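Local coordinates for protein indole-3-acetic acid-amido synthetase GH3.15 (Arabidopsis thaliana, PDB 6E1Q) that conjugates glutamine, and possibly cysteine, to the auxin precursor indole-3-butyric acid in an ATP-dependent adenylating reaction, and also modifies the herbicide 2,4-DB, at residues Lys225-Leu230 with Thr281-Ile286; Pro218-Phe223 with Pro310-Tyr315. All coordinates share one frame; numbering follows the deposited sequence.

Interaction 1 of 2, residues Lys225-Leu230 with Thr281-Ile286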
loop_
_atom_site.group_PDB
_atom_site.type_symbol
_atom_site.label_atom_id
_atom_site.label_comp_id
_atom_site.label_asym_id
_atom_site.label_seq_id
_atom_site.Cartn_x
_atom_site.Cartn_y
_atom_site.Cartn_z
ATOM N N LYS A 225 -4.147 10.705 -7.677
ATOM C CA LYS A 225 -4.448 10.421 -9.072
ATOM C C LYS A 225 -5.941 10.602 -9.362
ATOM O O LYS A 225 -6.315 11.127 -10.410
ATOM C CB LYS A 225 -3.966 9.005 -9.393
ATOM C CG LYS A 225 -4.084 8.589 -10.824
ATOM C CD LYS A 225 -3.120 9.346 -11.700
ATOM C CE LYS A 225 -3.199 8.886 -13.142
ATOM N NZ LYS A 225 -2.305 9.689 -14.038
ATOM N N VAL A 226 -6.804 10.221 -8.422
ATOM C CA VAL A 226 -8.235 10.449 -8.575
ATOM C C VAL A 226 -8.538 11.943 -8.612
ATOM O O VAL A 226 -9.309 12.420 -9.453
ATOM C CB VAL A 226 -9.001 9.747 -7.435
ATOM C CG1 VAL A 226 -10.459 10.134 -7.473
ATOM C CG2 VAL A 226 -8.883 8.218 -7.574
ATOM N N ILE A 227 -7.924 12.705 -7.714
ATOM C CA ILE A 227 -8.185 14.138 -7.641
ATOM C C ILE A 227 -7.670 14.841 -8.892
ATOM O O ILE A 227 -8.321 15.748 -9.430
ATOM C CB ILE A 227 -7.547 14.703 -6.360
ATOM C CG1 ILE A 227 -8.277 14.153 -5.139
ATOM C CG2 ILE A 227 -7.529 16.239 -6.389
ATOM C CD1 ILE A 227 -7.721 14.611 -3.832
ATOM N N LYS A 228 -6.496 14.432 -9.378
ATOM C CA LYS A 228 -5.979 15.002 -10.612
ATOM C C LYS A 228 -6.952 14.781 -11.769
ATOM O O LYS A 228 -7.209 15.702 -12.553
ATOM C CB LYS A 228 -4.610 14.406 -10.933
ATOM C CG LYS A 228 -3.826 15.192 -11.992
ATOM C CD LYS A 228 -3.748 14.455 -13.336
ATOM C CE LYS A 228 -2.732 15.103 -14.287
ATOM N NZ LYS A 228 -3.300 16.207 -15.123
ATOM N N PHE A 229 -7.508 13.572 -11.891
ATOM C CA PHE A 229 -8.503 13.327 -12.931
ATOM C C PHE A 229 -9.724 14.234 -12.754
ATOM O O PHE A 229 -10.238 14.799 -13.727
ATOM C CB PHE A 229 -8.907 11.851 -12.923
ATOM C CG PHE A 229 -9.594 11.407 -14.175
ATOM C CD1 PHE A 229 -10.969 11.544 -14.311
ATOM C CD2 PHE A 229 -8.869 10.862 -15.225
ATOM C CE1 PHE A 229 -11.616 11.140 -15.458
ATOM C CE2 PHE A 229 -9.510 10.453 -16.395
ATOM C CZ PHE A 229 -10.887 10.588 -16.506
ATOM N N LEU A 230 -10.194 14.398 -11.518
ATOM C CA LEU A 230 -11.339 15.273 -11.276
ATOM C C LEU A 230 -11.046 16.706 -11.697
ATOM O O LEU A 230 -11.898 17.369 -12.306
ATOM C CB LEU A 230 -11.722 15.245 -9.801
ATOM C CG LEU A 230 -12.679 14.168 -9.330
ATOM C CD1 LEU A 230 -12.725 14.191 -7.802
ATOM C CD2 LEU A 230 -14.064 14.356 -9.952
ATOM N N THR A 281 -11.971 28.069 -6.243
ATOM C CA THR A 281 -10.541 28.220 -6.539
ATOM C C THR A 281 -9.692 27.217 -5.773
ATOM O O THR A 281 -8.849 26.525 -6.353
ATOM C CB THR A 281 -10.065 29.631 -6.193
ATOM O OG1 THR A 281 -11.078 30.579 -6.546
ATOM C CG2 THR A 281 -8.780 29.931 -6.929
ATOM N N SER A 282 -9.860 27.164 -4.463
ATOM C CA SER A 282 -9.119 26.222 -3.642
ATOM C C SER A 282 -9.841 24.881 -3.612
ATOM O O SER A 282 -11.035 24.818 -3.302
ATOM C CB SER A 282 -8.962 26.760 -2.222
ATOM O OG SER A 282 -8.229 25.839 -1.440
ATOM N N TRP A 283 -9.113 23.811 -3.907
ATOM C CA TRP A 283 -9.650 22.471 -3.755
ATOM C C TRP A 283 -9.390 21.898 -2.367
ATOM O O TRP A 283 -9.483 20.675 -2.179
ATOM C CB TRP A 283 -9.102 21.559 -4.856
ATOM C CG TRP A 283 -9.970 21.661 -6.087
ATOM C CD1 TRP A 283 -10.528 22.799 -6.595
ATOM C CD2 TRP A 283 -10.417 20.589 -6.923
ATOM N NE1 TRP A 283 -11.282 22.502 -7.702
ATOM C CE2 TRP A 283 -11.229 21.153 -7.927
ATOM C CE3 TRP A 283 -10.196 19.214 -6.932
ATOM C CZ2 TRP A 283 -11.819 20.387 -8.926
ATOM C CZ3 TRP A 283 -10.793 18.454 -7.925
ATOM C CH2 TRP A 283 -11.593 19.040 -8.904
ATOM N N GLU A 284 -9.074 22.755 -1.395
ATOM C CA GLU A 284 -9.003 22.307 -0.014
ATOM C C GLU A 284 -10.330 21.672 0.376
ATOM O O GLU A 284 -11.401 22.188 0.036
ATOM C CB GLU A 284 -8.676 23.473 0.929
ATOM C CG GLU A 284 -8.646 23.038 2.399
ATOM C CD GLU A 284 -8.293 24.153 3.361
ATOM O OE1 GLU A 284 -8.235 23.886 4.577
ATOM O OE2 GLU A 284 -8.063 25.290 2.910
ATOM N N ALA A 285 -10.259 20.529 1.055
ATOM C CA ALA A 285 -11.433 19.804 1.536
ATOM C C ALA A 285 -12.326 19.270 0.410
ATOM O O ALA A 285 -13.464 18.861 0.678
ATOM C CB ALA A 285 -12.271 20.682 2.482
ATOM N N ILE A 286 -11.846 19.249 -0.841
ATOM C CA ILE A 286 -12.673 18.789 -1.963
ATOM C C ILE A 286 -13.254 17.394 -1.712
ATOM O O ILE A 286 -14.378 17.100 -2.137
ATOM C CB ILE A 286 -11.854 18.821 -3.271
ATOM C CG1 ILE A 286 -12.758 18.557 -4.487
ATOM C CG2 ILE A 286 -10.726 17.805 -3.219
ATOM C CD1 ILE A 286 -13.878 19.603 -4.661
#
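Trp283 meets Ile227 and Leu230 in a buried apolar contact that joins helix 220-243 to the loop between helices 268-278 and 286-290, within the N-terminal domain of this GH3 enzyme. The indole reaches the helix with its six-membered ring. Leu230 CB lies in the plane of that ring at its edge, 3.8 Å from Trp283 CZ3, while Ile227 brings up its short branch, with CG2 4.0 Å from Trp283 CE3. That methyl is anti to the backbone N (chi1 -68° for CG1, which lies beside the N). The longer branch ends in CD1, 4.4 Å from Ile286 CG2. Over one face of the indole, offset toward the rim, lies Ile286 CG1, 3.6 Å above the plane, from the first residue of helix 286-290.

The chain from Trp283 to Ile286 makes a type II beta turn, with a bond from Ile286 N to Trp283 O (3.1 Å). Overlapping its start, Ser282 OG accepts from Glu284 N at 3.2 Å in an ST turn, and Ala285 stands at the N-cap of the next helix. The indole's one polar group, NE1, donates to Cys278 O, at the end of helix 268-278. With that N-H satisfied, tryptophan offers the helix a carbon rim that lies against backbone as well as side chains, Trp283 CH2 being 3.7 Å from Leu230 C, so the contact is van der Waals and hydrophobic.

Interaction 2 of 2, residues Pro218-Phe223 with Pro310-Tyr315. With CFA ((2,4-dichlorophenoxy)acetic acid), chain C.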
loop_
_atom_site.group_PDB
_atom_site.type_symbol
_atom_site.label_atom_id
_atom_site.label_comp_id
_atom_site.label_asym_id
_atom_site.label_seq_id
_atom_site.Cartn_x
_atom_site.Cartn_y
_atom_site.Cartn_z
ATOM N N PRO A 218 -6.177 1.749 -2.447
ATOM C CA PRO A 218 -5.029 1.019 -1.883
ATOM C C PRO A 218 -4.098 1.897 -1.053
ATOM O O PRO A 218 -3.775 1.544 0.091
ATOM C CB PRO A 218 -4.334 0.445 -3.128
ATOM C CG PRO A 218 -5.417 0.393 -4.182
ATOM C CD PRO A 218 -6.289 1.587 -3.914
ATOM N N PHE A 219 -3.668 3.040 -1.582
ATOM C CA PHE A 219 -2.657 3.876 -0.939
ATOM C C PHE A 219 -3.125 5.321 -0.797
ATOM O O PHE A 219 -3.959 5.800 -1.568
ATOM C CB PHE A 219 -1.356 3.891 -1.743
ATOM C CG PHE A 219 -0.989 2.569 -2.352
ATOM C CD1 PHE A 219 -0.851 1.439 -1.565
ATOM C CD2 PHE A 219 -0.727 2.469 -3.711
ATOM C CE1 PHE A 219 -0.485 0.221 -2.123
ATOM C CE2 PHE A 219 -0.355 1.251 -4.283
ATOM C CZ PHE A 219 -0.236 0.130 -3.489
ATOM N N ALA A 220 -2.522 6.031 0.168
ATOM C CA ALA A 220 -2.709 7.481 0.257
ATOM C C ALA A 220 -2.478 8.162 -1.095
ATOM O O ALA A 220 -3.266 9.012 -1.515
ATOM C CB ALA A 220 -1.772 8.072 1.314
ATOM N N SER A 221 -1.411 7.786 -1.806
ATOM C CA SER A 221 -1.118 8.455 -3.065
ATOM C C SER A 221 -2.132 8.114 -4.147
ATOM O O SER A 221 -2.256 8.870 -5.121
ATOM C CB SER A 221 0.308 8.112 -3.528
ATOM O OG SER A 221 0.530 6.716 -3.588
ATOM N N SER A 222 -2.872 7.009 -3.987
ATOM C CA SER A 222 -3.889 6.643 -4.972
ATOM C C SER A 222 -4.930 7.732 -5.123
ATOM O O SER A 222 -5.451 7.942 -6.224
ATOM C CB SER A 222 -4.582 5.324 -4.590
ATOM O OG SER A 222 -3.641 4.340 -4.190
ATOM N N PHE A 223 -5.257 8.423 -4.030
ATOM C CA PHE A 223 -6.272 9.469 -4.071
ATOM C C PHE A 223 -5.834 10.670 -4.895
ATOM O O PHE A 223 -6.677 11.323 -5.523
ATOM C CB PHE A 223 -6.620 9.910 -2.655
ATOM C CG PHE A 223 -7.459 8.922 -1.925
ATOM C CD1 PHE A 223 -8.803 8.801 -2.218
ATOM C CD2 PHE A 223 -6.901 8.080 -0.977
ATOM C CE1 PHE A 223 -9.581 7.886 -1.566
ATOM C CE2 PHE A 223 -7.687 7.151 -0.300
ATOM C CZ PHE A 223 -9.025 7.051 -0.601
ATOM N N PRO A 310 0.224 14.943 4.700
ATOM C CA PRO A 310 -0.156 16.371 4.724
ATOM C C PRO A 310 -1.001 16.787 3.536
ATOM O O PRO A 310 -1.972 17.533 3.699
ATOM C CB PRO A 310 1.202 17.095 4.751
ATOM C CG PRO A 310 2.125 16.128 5.417
ATOM C CD PRO A 310 1.674 14.766 4.923
ATOM N N LEU A 311 -0.671 16.311 2.338
ATOM C CA LEU A 311 -1.445 16.705 1.170
ATOM C C LEU A 311 -2.830 16.062 1.176
ATOM O O LEU A 311 -3.829 16.718 0.848
ATOM C CB LEU A 311 -0.686 16.345 -0.102
ATOM C CG LEU A 311 -1.410 16.771 -1.377
ATOM C CD1 LEU A 311 -1.638 18.280 -1.415
ATOM C CD2 LEU A 311 -0.628 16.290 -2.592
ATOM N N LEU A 312 -2.916 14.787 1.555
ATOM C CA LEU A 312 -4.221 14.139 1.599
ATOM C C LEU A 312 -5.107 14.785 2.658
ATOM O O LEU A 312 -6.318 14.942 2.453
ATOM C CB LEU A 312 -4.054 12.639 1.852
ATOM C CG LEU A 312 -5.305 11.769 1.920
ATOM C CD1 LEU A 312 -6.147 11.954 0.654
ATOM C CD2 LEU A 312 -4.940 10.293 2.128
ATOM N N GLU A 313 -4.518 15.206 3.785
ATOM C CA GLU A 313 -5.315 15.899 4.794
ATOM C C GLU A 313 -5.827 17.231 4.257
ATOM O O GLU A 313 -6.943 17.645 4.573
ATOM C CB GLU A 313 -4.497 16.110 6.074
ATOM C CG GLU A 313 -4.197 14.799 6.817
ATOM C CD GLU A 313 -3.485 14.995 8.158
ATOM O OE1 GLU A 313 -2.832 16.042 8.351
ATOM O OE2 GLU A 313 -3.558 14.079 9.013
ATOM N N PHE A 314 -5.016 17.917 3.453
ATOM C CA PHE A 314 -5.465 19.149 2.812
ATOM C C PHE A 314 -6.726 18.911 1.981
ATOM O O PHE A 314 -7.684 19.694 2.038
ATOM C CB PHE A 314 -4.337 19.705 1.942
ATOM C CG PHE A 314 -4.747 20.859 1.069
ATOM C CD1 PHE A 314 -4.929 22.117 1.604
ATOM C CD2 PHE A 314 -4.958 20.678 -0.292
ATOM C CE1 PHE A 314 -5.300 23.188 0.796
ATOM C CE2 PHE A 314 -5.323 21.730 -1.089
ATOM C CZ PHE A 314 -5.489 22.997 -0.537
ATOM N N TYR A 315 -6.747 17.834 1.200
ATOM C CA TYR A 315 -7.929 17.506 0.408
ATOM C C TYR A 315 -9.064 16.902 1.231
ATOM O O TYR A 315 -10.183 16.816 0.725
ATOM C CB TYR A 315 -7.551 16.528 -0.708
ATOM C CG TYR A 315 -6.688 17.147 -1.778
ATOM C CD1 TYR A 315 -7.082 18.309 -2.431
ATOM C CD2 TYR A 315 -5.458 16.593 -2.111
ATOM C CE1 TYR A 315 -6.274 18.887 -3.416
ATOM C CE2 TYR A 315 -4.657 17.159 -3.089
ATOM C CZ TYR A 315 -5.059 18.302 -3.726
ATOM O OH TYR A 315 -4.249 18.858 -4.693
HETATM C C1 CFA C . -12.297 0.161 2.032
HETATM C C2 CFA C . -11.394 -0.902 2.653
HETATM C "C1'" CFA C . -9.606 -0.775 1.078
HETATM C "C2'" CFA C . -8.288 -0.479 0.754
HETATM C "C3'" CFA C . -7.859 -0.625 -0.542
HETATM C "C4'" CFA C . -8.734 -1.057 -1.505
HETATM C "C5'" CFA C . -10.040 -1.361 -1.205
HETATM CL CL3 CFA C . -7.103 0.093 1.959
HETATM C "C6'" CFA C . -10.471 -1.222 0.092
HETATM O O1 CFA C . -13.496 -0.108 1.766
HETATM O O2 CFA C . -11.828 1.292 1.767
HETATM O "O1'" CFA C . -10.045 -0.626 2.398
HETATM CL CL4 CFA C . -8.150 -1.227 -3.160
#
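Ala220 and Leu312 mark the closest backbone approach, with CA atoms 7.0 Å apart, where the first turn of helix 220-243 meets helix 309-316. Leu312 does the touching from its side, using both methyls: CD2 lies 4.0 Å from Ala220 CB, and CD1 lies 3.9 Å from Phe223 CB. Its CG is anti to the backbone N (chi1 -179°), which extends the forked end toward the other helix and puts one prong on each residue. Alanine suits the near position because its small side chain lets the backbones close in, whereas Phe223 offers the root of its side chain to the leucine; its side chain also touches Leu215 and Ala217 of strand 212-217.

That strand leads through a corner at Pro218 into helix 220-243, in the N-terminal domain, which belongs to the ANL clan of adenylating enzymes. At the corner Ser222 OG accepts from Phe219 N at 2.9 Å, a bond bent to 144°, and Pro218 CB sits over the centre of the Phe219 ring, 3.8 Å above its plane. The proline also belongs to the ligand pocket: Pro218 CG is 3.3 Å from chlorine CL4 of one of the bound (2,4-dichlorophenoxy)acetic acid molecules, an apolar wall against a halogen.

Interactions 1 and 2 lie about 11 Å apart, centre to centre, and share helix 220-243, whose start serves interaction 2 and whose next turns serve interaction 1. Along the chain interaction 1 is nested within the loop closed by interaction 2, in the order 218-223, 225-230, 281-286, 310-315. The two later segments also meet directly: Ala285 N probably hydrogen-bonds to Phe314 O at 2.9 Å. Tyr315 also packs on Ile227 of 225-230. Helix 220-243, the 281-286 loop and helix 309-316 are thus packed together in the N-terminal domain. Only interaction 2 reaches the ligand pocket, through Pro218; interaction 1 lies away from the ligand and ATP sites.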